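Local coordinates for protein WYL1 (PDB 6OAW) that carries a WYL domain and probably acts as an accessory protein that modulates a Type VI-D CRISPR-Cas system, at residues V91-Q94 / I95-D99; S70-Y73 / K74-D77; S176-E179 / R180-I184. All coordinates share one frame; numbering follows the deposited sequence.

Overall arrangement
All three contacts are local, each made within one continuous stretch at a short helix or a turn. Interactions 1 and 2 are neighbours, their centres about 11 Å apart: residues 70-77 leave helix 55-71, and helix 92-96, which follows it in the chain, packs back on that end, with Ser70 OG probably bonded to Trp93 N. Interaction 2 lies at the surface and rests on a backbone turn, whereas interaction 1 is partly buried and sets apolar packing beside crowded carboxylates. Interaction 3, also partly buried, is centred about 22 Å from interaction 1 and about 20 Å from interaction 2, near the centre of the chain, and there charge pairing and helix capping dominate.

Interaction 1: V91-Q94 / I95-D99; sequences VEWQ and IEEID
Glu92 and Glu96, one helical turn apart, bring their carboxylates together on the same flank, Glu92 OE1 lying 2.9 Å from Glu96 OE2 with the two planes only 19° apart. Both atoms are acceptors, so the approach is probably unfavourable if both acids are charged, and a raised proton affinity of one or both would be expected. Glu96 reaches across with an extended chain, and its OE1 also sits 3.7 Å from Glu92 CG; that oxygen is buried here and finds no polar partner. With an alanine in place of Glu96, Glu92 CG would probably lose its neighbour and Tyr73 and Lys74 part of their packing. On another flank Glu97 runs alongside Trp93: its carboxylate stands steeply to the indole, OE2 in the ring plane at the edge, 3.8 Å from CZ3. Glu97 also packs on Lys117 of the second subunit. Trp93 has CG between its backbone N and carbonyl carbon (chi1 72°), which turns the indole so that Gln94 CG lies over the centre of one face. The buried side carries Ile95, whose CG1 is 4.3 Å from Val91 CG1.

Beneath the side chains, Ile95 N bonds to Val91 O (3.0 Å) and Glu96 N to Glu92 O (3.0 Å), while Glu97 N reaches Trp93 O at 2.9 Å with a more bent N-H. Further out, Trp93 NE1 donates to Leu87 O and Gln94 NE2 to Phe90 O, while Glu153 accepts from the backbone N of both Val91 and Glu92. Tyr152 of helix 151-156 packs on Val91 and Ile95, and Ile98 faces helix 104-122. Successive i to i+4 backbone bonds, with apolar residues on the packed side and acids on the other flanks, are characteristic of a short amphipathic alpha-helix, here helix 92-96.

Interaction 2: S70-Y73 / K74-D77; sequences SLKY and KSDD
The ring of Tyr73 meets the backbone N of Lys74 obliquely, 3.8 Å from Tyr73 CG, because its CG swings away from its own N to lie beside the carbonyl carbon (chi1 176°). Near the root of the same ring, Trp93 CB packs 3.7 Å from Tyr73 CG. The side chain of Lys74, bent at chi2, touches Glu96. Around these groups the backbone reverses in a type I beta turn from Lys72 to Ser75, closed by Ser75 N donating to Lys72 O at 3.0 Å (158° at the hydrogen); the donor stands above the carbonyl plane. The turn sets Ser75 CB against Lys72 CB at 3.8 Å, and the bend in the lysine chain carries CD past the serine as well. Ser75 OG then accepts from Asp77 N, an ST turn, although the position of that hydroxyl is less sure. Asn78 ND2 donates to Tyr73 O and extends the link into the following loop. The turn thus follows the C-terminal end of helix 55-71, with Tyr73 and Lys74 laid against helix 92-96.

Interaction 3: S176-E179 / R180-I184; sequences SDCE and RERLI
Asp177 OD1 is gripped end-on by both terminal nitrogens of Arg180, NH1 and NH2 each 2.9 Å from it, in a salt bridge. NH1 meets the anti lone pair of OD1, whereas NH2 comes from above the carboxylate plane, and the two flat groups stand almost perpendicular, 88° apart. The guanidinium gets there through a bend at chi3 (-38°) that brings it back over Asp177 CA, with Arg180 CG 3.5 Å from Ser176 O on the way. Its other bonds fix its rotation: NE pairs with Asp39 of helix 30-44 and NH1 also donates to Leu175 O.

Arg182 turns back in the same manner on another flank. Its NH1 makes a weak, 3.6 Å bond to Cys178 SG, and its CG presses to 3.1 Å from Cys178 O, while one guanidinium face lies over Glu179 CA, offset toward the rim. Gly83 O takes Arg182 NE. Asn237 bonds to this side at three points: its OD1 accepts from Arg182 NH1, and its ND2 donates to Cys178 O and Glu181 OE1.

At the start of the helix Glu179 keeps CG beside its own backbone N (chi1 -82°), which sends the carboxylate back to Ser176. Glu179 OE1 accepts from Ser176 N on its anti lone pair (3.0 Å) and from Ser176 OG above the plane, while Ser176 OG accepts from Glu179 N at 3.2 Å. Asp177, in the first turn, is also likely to interact favourably with the positive end of the helix dipole. Arg180 N to Ser176 O and Glu181 N to Asp177 O then begin the regular backbone bonding. Reciprocal bonds between Ser176 at the N-cap and Glu179 define a capping box, which here opens helix 177-184.

Interaction 1: V91-Q94 / I95-D99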
ATOM      1  N   VAL B  91      -5.125  21.276   4.545  1.00 44.07           N
ATOM      2  CA  VAL B  91      -6.357  21.430   5.371  1.00 44.62           C
ATOM      3  C   VAL B  91      -7.386  22.261   4.598  1.00 45.28           C
ATOM      4  O   VAL B  91      -8.554  21.927   4.700  1.00 45.34           O
ATOM      5  CB  VAL B  91      -6.063  22.023   6.764  1.00 45.30           C
ATOM      6  CG1 VAL B  91      -7.273  21.901   7.668  1.00 45.18           C
ATOM      7  CG2 VAL B  91      -4.867  21.371   7.446  1.00 45.27           C
ATOM      8  N   GLU B  92      -6.977  23.276   3.837  1.00 46.00           N
ATOM      9  CA  GLU B  92      -7.893  24.107   3.012  1.00 47.87           C
ATOM     10  C   GLU B  92      -8.927  23.231   2.273  1.00 46.05           C
ATOM     11  O   GLU B  92     -10.124  23.492   2.401  1.00 44.68           O
ATOM     12  CB  GLU B  92      -7.087  24.956   2.039  1.00 52.00           C
ATOM     13  CG  GLU B  92      -7.946  25.772   1.087  1.00 55.76           C
ATOM     14  CD  GLU B  92      -8.156  27.197   1.491  1.00 60.48           C
ATOM     15  OE1 GLU B  92      -9.263  27.503   2.020  1.00 64.15           O
ATOM     16  OE2 GLU B  92      -7.214  27.994   1.268  1.00 66.38           O
ATOM     17  N   TRP B  93      -8.495  22.217   1.529  1.00 44.49           N
ATOM     18  CA  TRP B  93      -9.436  21.387   0.743  1.00 42.80           C
ATOM     19  C   TRP B  93     -10.425  20.714   1.695  1.00 42.51           C
ATOM     20  O   TRP B  93     -11.574  20.481   1.264  1.00 39.73           O
ATOM     21  CB  TRP B  93      -8.733  20.375  -0.167  1.00 41.04           C
ATOM     22  CG  TRP B  93      -8.091  19.223   0.532  1.00 41.07           C
ATOM     23  CD1 TRP B  93      -6.790  19.151   0.948  1.00 42.20           C
ATOM     24  CD2 TRP B  93      -8.666  17.930   0.795  1.00 41.57           C
ATOM     25  NE1 TRP B  93      -6.544  17.930   1.511  1.00 42.37           N
ATOM     26  CE2 TRP B  93      -7.668  17.154   1.418  1.00 41.02           C
ATOM     27  CE3 TRP B  93      -9.918  17.340   0.552  1.00 41.78           C
ATOM     28  CZ2 TRP B  93      -7.894  15.836   1.818  1.00 42.08           C
ATOM     29  CZ3 TRP B  93     -10.152  16.042   0.963  1.00 41.57           C
ATOM     30  CH2 TRP B  93      -9.151  15.299   1.593  1.00 41.52           C
ATOM     31  N   GLN B  94      -9.979  20.345   2.897  1.00 42.87           N
ATOM     32  CA  GLN B  94     -10.813  19.552   3.832  1.00 43.18           C
ATOM     33  C   GLN B  94     -11.882  20.473   4.411  1.00 45.02           C
ATOM     34  O   GLN B  94     -12.978  19.989   4.630  1.00 45.70           O
ATOM     35  CB  GLN B  94      -9.997  18.874   4.929  1.00 43.16           C
ATOM     36  CG  GLN B  94      -8.980  17.921   4.359  1.00 42.51           C
ATOM     37  CD  GLN B  94      -8.274  17.145   5.425  1.00 43.70           C
ATOM     38  OE1 GLN B  94      -8.897  16.362   6.135  1.00 45.46           O
ATOM     39  NE2 GLN B  94      -6.957  17.307   5.485  1.00 42.46           N
ATOM     40  N   ILE B  95     -11.595  21.766   4.545  1.00 45.82           N
ATOM     41  CA  ILE B  95     -12.599  22.783   4.964  1.00 46.75           C
ATOM     42  C   ILE B  95     -13.568  23.008   3.803  1.00 46.95           C
ATOM     43  O   ILE B  95     -14.770  22.942   4.045  1.00 46.73           O
ATOM     44  CB  ILE B  95     -11.936  24.084   5.433  1.00 46.95           C
ATOM     45  CG1 ILE B  95     -11.002  23.809   6.612  1.00 47.68           C
ATOM     46  CG2 ILE B  95     -12.970  25.155   5.751  1.00 46.44           C
ATOM     47  CD1 ILE B  95     -11.648  23.133   7.803  1.00 47.99           C
ATOM     48  N   GLU B  96     -13.070  23.199   2.588  1.00 47.36           N
ATOM     49  CA  GLU B  96     -13.908  23.484   1.395  1.00 49.25           C
ATOM     50  C   GLU B  96     -14.783  22.278   1.018  1.00 48.84           C
ATOM     51  O   GLU B  96     -15.830  22.491   0.408  1.00 50.32           O
ATOM     52  CB  GLU B  96     -13.015  23.981   0.269  1.00 52.58           C
ATOM     53  CG  GLU B  96     -12.562  25.413   0.543  1.00 58.44           C
ATOM     54  CD  GLU B  96     -11.447  25.946  -0.315  1.00 62.41           C
ATOM     55  OE1 GLU B  96     -10.862  25.148  -1.088  1.00 67.68           O
ATOM     56  OE2 GLU B  96     -11.168  27.151  -0.198  1.00 68.34           O
ATOM     57  N   GLU B  97     -14.394  21.065   1.395  1.00 45.08           N
ATOM     58  CA  GLU B  97     -15.156  19.832   1.115  1.00 44.77           C
ATOM     59  C   GLU B  97     -16.428  19.790   1.974  1.00 42.75           C
ATOM     60  O   GLU B  97     -17.343  19.077   1.624  1.00 41.70           O
ATOM     61  CB  GLU B  97     -14.269  18.619   1.410  1.00 46.22           C
ATOM     62  CG  GLU B  97     -14.919  17.293   1.104  1.00 47.66           C
ATOM     63  CD  GLU B  97     -14.013  16.104   1.389  1.00 50.52           C
ATOM     64  OE1 GLU B  97     -13.490  16.008   2.508  1.00 51.98           O
ATOM     65  OE2 GLU B  97     -13.830  15.279   0.484  1.00 54.68           O
ATOM     66  N   ILE B  98     -16.483  20.499   3.095  1.00 42.71           N
ATOM     67  CA  ILE B  98     -17.681  20.483   3.980  1.00 42.62           C
ATOM     68  C   ILE B  98     -18.935  20.822   3.148  1.00 41.81           C
ATOM     69  O   ILE B  98     -18.946  21.821   2.419  1.00 41.18           O
ATOM     70  CB  ILE B  98     -17.486  21.430   5.164  1.00 43.30           C
ATOM     71  CG1 ILE B  98     -16.309  20.987   6.032  1.00 43.17           C
ATOM     72  CG2 ILE B  98     -18.791  21.560   5.968  1.00 42.87           C
ATOM     73  CD1 ILE B  98     -15.927  22.018   7.092  1.00 44.57           C
ATOM     74  N   ASP B  99     -19.961  19.995   3.257  1.00 41.83           N
ATOM     75  CA  ASP B  99     -21.271  20.184   2.581  1.00 42.19           C
ATOM     76  C   ASP B  99     -21.632  21.683   2.526  1.00 43.15           C
ATOM     77  O   ASP B  99     -21.955  22.323   3.562  1.00 41.71           O
ATOM     78  CB  ASP B  99     -22.298  19.296   3.281  1.00 43.15           C
ATOM     79  CG  ASP B  99     -23.716  19.484   2.796  1.00 44.20           C
ATOM     80  OD1 ASP B  99     -23.873  20.193   1.775  1.00 43.16           O
ATOM     81  OD2 ASP B  99     -24.645  18.988   3.502  1.00 46.48           O
TER

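Interaction 2: S70-Y73 / K74-D77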
ATOM      1  N   SER B  70      -4.564  21.619  -3.077  1.00 45.21           N
ATOM      2  CA  SER B  70      -5.361  21.992  -1.890  1.00 45.35           C
ATOM      3  C   SER B  70      -5.883  23.421  -2.081  1.00 48.23           C
ATOM      4  O   SER B  70      -7.081  23.637  -1.936  1.00 52.42           O
ATOM      5  CB  SER B  70      -4.575  21.834  -0.630  1.00 44.96           C
ATOM      6  OG  SER B  70      -5.379  22.150   0.503  1.00 44.45           O
ATOM      7  N   LEU B  71      -5.019  24.361  -2.431  1.00 50.07           N
ATOM      8  CA  LEU B  71      -5.367  25.804  -2.522  1.00 52.72           C
ATOM      9  C   LEU B  71      -6.463  26.000  -3.577  1.00 54.02           C
ATOM     10  O   LEU B  71      -7.327  26.852  -3.374  1.00 56.53           O
ATOM     11  CB  LEU B  71      -4.110  26.612  -2.878  1.00 53.64           C
ATOM     12  CG  LEU B  71      -4.332  28.107  -3.098  1.00 56.14           C
ATOM     13  CD1 LEU B  71      -4.660  28.795  -1.770  1.00 56.99           C
ATOM     14  CD2 LEU B  71      -3.138  28.757  -3.776  1.00 57.57           C
ATOM     15  N   LYS B  72      -6.418  25.255  -4.674  1.00 54.14           N
ATOM     16  CA  LYS B  72      -7.285  25.499  -5.850  1.00 55.87           C
ATOM     17  C   LYS B  72      -8.424  24.469  -5.886  1.00 53.98           C
ATOM     18  O   LYS B  72      -9.086  24.381  -6.923  1.00 52.38           O
ATOM     19  CB  LYS B  72      -6.421  25.464  -7.115  1.00 58.33           C
ATOM     20  CG  LYS B  72      -5.349  26.542  -7.179  1.00 60.17           C
ATOM     21  CD  LYS B  72      -5.920  27.887  -7.512  1.00 62.40           C
ATOM     22  CE  LYS B  72      -4.866  28.953  -7.712  1.00 64.77           C
ATOM     23  NZ  LYS B  72      -5.451  30.312  -7.619  1.00 66.38           N
ATOM     24  N   TYR B  73      -8.663  23.744  -4.794  1.00 53.13           N
ATOM     25  CA  TYR B  73      -9.666  22.651  -4.733  1.00 55.58           C
ATOM     26  C   TYR B  73     -11.045  23.133  -5.194  1.00 57.72           C
ATOM     27  O   TYR B  73     -11.721  22.397  -5.933  1.00 58.81           O
ATOM     28  CB  TYR B  73      -9.750  22.064  -3.325  1.00 55.74           C
ATOM     29  CG  TYR B  73     -10.815  21.014  -3.134  1.00 53.60           C
ATOM     30  CD1 TYR B  73     -10.669  19.755  -3.675  1.00 53.62           C
ATOM     31  CD2 TYR B  73     -11.948  21.266  -2.382  1.00 54.81           C
ATOM     32  CE1 TYR B  73     -11.626  18.774  -3.474  1.00 55.45           C
ATOM     33  CE2 TYR B  73     -12.923  20.298  -2.175  1.00 54.35           C
ATOM     34  CZ  TYR B  73     -12.746  19.040  -2.711  1.00 53.06           C
ATOM     35  OH  TYR B  73     -13.674  18.063  -2.521  1.00 59.00           O
ATOM     36  N   LYS B  74     -11.460  24.333  -4.801  1.00 63.05           N
ATOM     37  CA  LYS B  74     -12.798  24.885  -5.167  1.00 68.31           C
ATOM     38  C   LYS B  74     -12.613  26.077  -6.120  1.00 69.65           C
ATOM     39  O   LYS B  74     -13.505  26.937  -6.207  1.00 74.49           O
ATOM     40  CB  LYS B  74     -13.578  25.278  -3.902  1.00 71.12           C
ATOM     41  CG  LYS B  74     -15.047  24.847  -3.875  1.00 76.05           C
ATOM     42  CD  LYS B  74     -15.287  23.346  -4.071  1.00 76.21           C
ATOM     43  CE  LYS B  74     -16.711  22.900  -3.782  1.00 77.76           C
ATOM     44  NZ  LYS B  74     -16.811  21.429  -3.618  1.00 74.54           N
ATOM     45  N   SER B  75     -11.489  26.144  -6.812  1.00 65.87           N
ATOM     46  CA  SER B  75     -11.177  27.213  -7.783  1.00 67.44           C
ATOM     47  C   SER B  75     -12.012  27.015  -9.057  1.00 67.14           C
ATOM     48  O   SER B  75     -12.439  25.868  -9.344  1.00 67.35           O
ATOM     49  CB  SER B  75      -9.689  27.238  -8.037  1.00 68.14           C
ATOM     50  OG  SER B  75      -9.395  27.688  -9.343  1.00 71.06           O
ATOM     51  N   ASP B  76     -12.226  28.101  -9.799  1.00 66.54           N
ATOM     52  CA  ASP B  76     -12.912  28.109 -11.119  1.00 68.67           C
ATOM     53  C   ASP B  76     -12.150  27.210 -12.095  1.00 69.43           C
ATOM     54  O   ASP B  76     -12.793  26.669 -13.011  1.00 71.35           O
ATOM     55  CB  ASP B  76     -13.031  29.530 -11.678  1.00 71.66           C
ATOM     56  CG  ASP B  76     -14.269  30.259 -11.173  1.00 71.79           C
ATOM     57  OD1 ASP B  76     -14.833  29.811 -10.156  1.00 70.91           O
ATOM     58  OD2 ASP B  76     -14.678  31.242 -11.819  1.00 74.76           O
ATOM     59  N   ASP B  77     -10.836  27.083 -11.905  1.00 66.84           N
ATOM     60  CA  ASP B  77      -9.937  26.361 -12.837  1.00 67.71           C
ATOM     61  C   ASP B  77      -9.374  25.117 -12.116  1.00 64.37           C
ATOM     62  O   ASP B  77      -8.214  24.741 -12.385  1.00 64.99           O
ATOM     63  CB  ASP B  77      -8.912  27.336 -13.447  1.00 69.42           C
ATOM     64  CG  ASP B  77      -7.934  27.929 -12.447  1.00 68.45           C
ATOM     65  OD1 ASP B  77      -8.102  27.663 -11.262  1.00 66.20           O
ATOM     66  OD2 ASP B  77      -7.001  28.633 -12.867  1.00 71.01           O
TER

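Interaction 3: S176-E179 / R180-I184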
ATOM      1  N   SER B 176       0.148   5.614  -2.495  1.00 39.58           N
ATOM      2  CA  SER B 176       0.511   4.561  -3.487  1.00 40.07           C
ATOM      3  C   SER B 176       1.591   5.090  -4.447  1.00 38.95           C
ATOM      4  O   SER B 176       1.719   6.329  -4.591  1.00 37.90           O
ATOM      5  CB  SER B 176      -0.717   4.116  -4.228  1.00 40.27           C
ATOM      6  OG  SER B 176      -1.102   5.110  -5.167  1.00 39.96           O
ATOM      7  N   ASP B 177       2.316   4.196  -5.122  1.00 39.44           N
ATOM      8  CA  ASP B 177       3.328   4.579  -6.134  1.00 39.38           C
ATOM      9  C   ASP B 177       2.713   5.561  -7.139  1.00 38.50           C
ATOM     10  O   ASP B 177       3.326   6.619  -7.357  1.00 39.47           O
ATOM     11  CB  ASP B 177       3.956   3.336  -6.796  1.00 40.49           C
ATOM     12  CG  ASP B 177       4.793   2.488  -5.835  1.00 42.03           C
ATOM     13  OD1 ASP B 177       4.960   2.896  -4.673  1.00 43.57           O
ATOM     14  OD2 ASP B 177       5.259   1.399  -6.235  1.00 45.88           O
ATOM     15  N   CYS B 178       1.536   5.262  -7.698  1.00 38.27           N
ATOM     16  CA  CYS B 178       0.911   6.081  -8.762  1.00 37.99           C
ATOM     17  C   CYS B 178       0.502   7.437  -8.194  1.00 37.91           C
ATOM     18  O   CYS B 178       0.622   8.452  -8.941  1.00 39.35           O
ATOM     19  CB  CYS B 178      -0.226   5.364  -9.491  1.00 38.90           C
ATOM     20  SG  CYS B 178      -1.775   5.125  -8.573  1.00 41.79           S
ATOM     21  N   GLU B 179       0.071   7.495  -6.933  1.00 38.49           N
ATOM     22  CA  GLU B 179      -0.272   8.803  -6.322  1.00 39.05           C
ATOM     23  C   GLU B 179       1.002   9.629  -6.183  1.00 38.23           C
ATOM     24  O   GLU B 179       0.973  10.786  -6.584  1.00 38.09           O
ATOM     25  CB  GLU B 179      -0.998   8.642  -4.985  1.00 39.85           C
ATOM     26  CG  GLU B 179      -2.488   8.363  -5.145  1.00 40.67           C
ATOM     27  CD  GLU B 179      -3.133   7.798  -3.886  1.00 42.23           C
ATOM     28  OE1 GLU B 179      -2.440   7.108  -3.084  1.00 43.06           O
ATOM     29  OE2 GLU B 179      -4.321   8.091  -3.675  1.00 45.55           O
ATOM     30  N   ARG B 180       2.084   9.048  -5.668  1.00 38.55           N
ATOM     31  CA  ARG B 180       3.333   9.817  -5.445  1.00 40.26           C
ATOM     32  C   ARG B 180       3.826  10.334  -6.790  1.00 41.18           C
ATOM     33  O   ARG B 180       4.256  11.493  -6.844  1.00 43.57           O
ATOM     34  CB  ARG B 180       4.397   8.995  -4.715  1.00 40.49           C
ATOM     35  CG  ARG B 180       3.974   8.632  -3.300  1.00 39.08           C
ATOM     36  CD  ARG B 180       5.063   8.039  -2.450  1.00 39.70           C
ATOM     37  NE  ARG B 180       5.950   7.143  -3.174  1.00 40.61           N
ATOM     38  CZ  ARG B 180       5.755   5.840  -3.395  1.00 39.96           C
ATOM     39  NH1 ARG B 180       4.661   5.228  -2.967  1.00 39.44           N
ATOM     40  NH2 ARG B 180       6.656   5.164  -4.086  1.00 38.59           N
ATOM     41  N   GLU B 181       3.685   9.524  -7.833  1.00 39.67           N
ATOM     42  CA  GLU B 181       4.167   9.871  -9.190  1.00 40.35           C
ATOM     43  C   GLU B 181       3.386  11.079  -9.728  1.00 40.03           C
ATOM     44  O   GLU B 181       3.990  11.921 -10.418  1.00 38.87           O
ATOM     45  CB  GLU B 181       4.067   8.642 -10.096  1.00 39.60           C
ATOM     46  CG  GLU B 181       4.809   8.829 -11.396  1.00 41.02           C
ATOM     47  CD  GLU B 181       4.459   7.816 -12.470  1.00 40.98           C
ATOM     48  OE1 GLU B 181       3.244   7.705 -12.837  1.00 39.76           O
ATOM     49  OE2 GLU B 181       5.395   7.128 -12.895  1.00 42.04           O
ATOM     50  N   ARG B 182       2.103  11.206  -9.390  1.00 40.26           N
ATOM     51  CA  ARG B 182       1.269  12.319  -9.927  1.00 41.29           C
ATOM     52  C   ARG B 182       1.663  13.621  -9.238  1.00 42.07           C
ATOM     53  O   ARG B 182       1.624  14.649  -9.892  1.00 43.92           O
ATOM     54  CB  ARG B 182      -0.226  12.028  -9.806  1.00 41.18           C
ATOM     55  CG  ARG B 182      -0.658  10.781 -10.558  1.00 42.10           C
ATOM     56  CD  ARG B 182      -2.099  10.870 -11.003  1.00 43.36           C
ATOM     57  NE  ARG B 182      -3.031  10.651  -9.904  1.00 45.53           N
ATOM     58  CZ  ARG B 182      -3.311   9.463  -9.366  1.00 44.89           C
ATOM     59  NH1 ARG B 182      -2.715   8.376  -9.811  1.00 43.71           N
ATOM     60  NH2 ARG B 182      -4.164   9.365  -8.367  1.00 45.76           N
ATOM     61  N   LEU B 183       2.065  13.583  -7.973  1.00 42.90           N
ATOM     62  CA  LEU B 183       2.625  14.774  -7.291  1.00 44.29           C
ATOM     63  C   LEU B 183       3.945  15.175  -7.964  1.00 44.83           C
ATOM     64  O   LEU B 183       4.118  16.376  -8.254  1.00 47.22           O
ATOM     65  CB  LEU B 183       2.832  14.474  -5.804  1.00 44.53           C
ATOM     66  CG  LEU B 183       1.559  14.416  -4.974  1.00 44.38           C
ATOM     67  CD1 LEU B 183       1.868  13.989  -3.544  1.00 44.36           C
ATOM     68  CD2 LEU B 183       0.841  15.763  -4.994  1.00 46.47           C
ATOM     69  N   ILE B 184       4.826  14.222  -8.243  1.00 43.29           N
ATOM     70  CA  ILE B 184       6.176  14.527  -8.810  1.00 44.98           C
ATOM     71  C   ILE B 184       6.028  15.113 -10.214  1.00 45.82           C
ATOM     72  O   ILE B 184       6.829  15.983 -10.550  1.00 49.11           O
ATOM     73  CB  ILE B 184       7.061  13.272  -8.835  1.00 43.82           C
ATOM     74  CG1 ILE B 184       7.268  12.698  -7.435  1.00 44.52           C
ATOM     75  CG2 ILE B 184       8.380  13.533  -9.545  1.00 45.83           C
ATOM     76  CD1 ILE B 184       7.916  11.312  -7.471  1.00 45.12           C
TER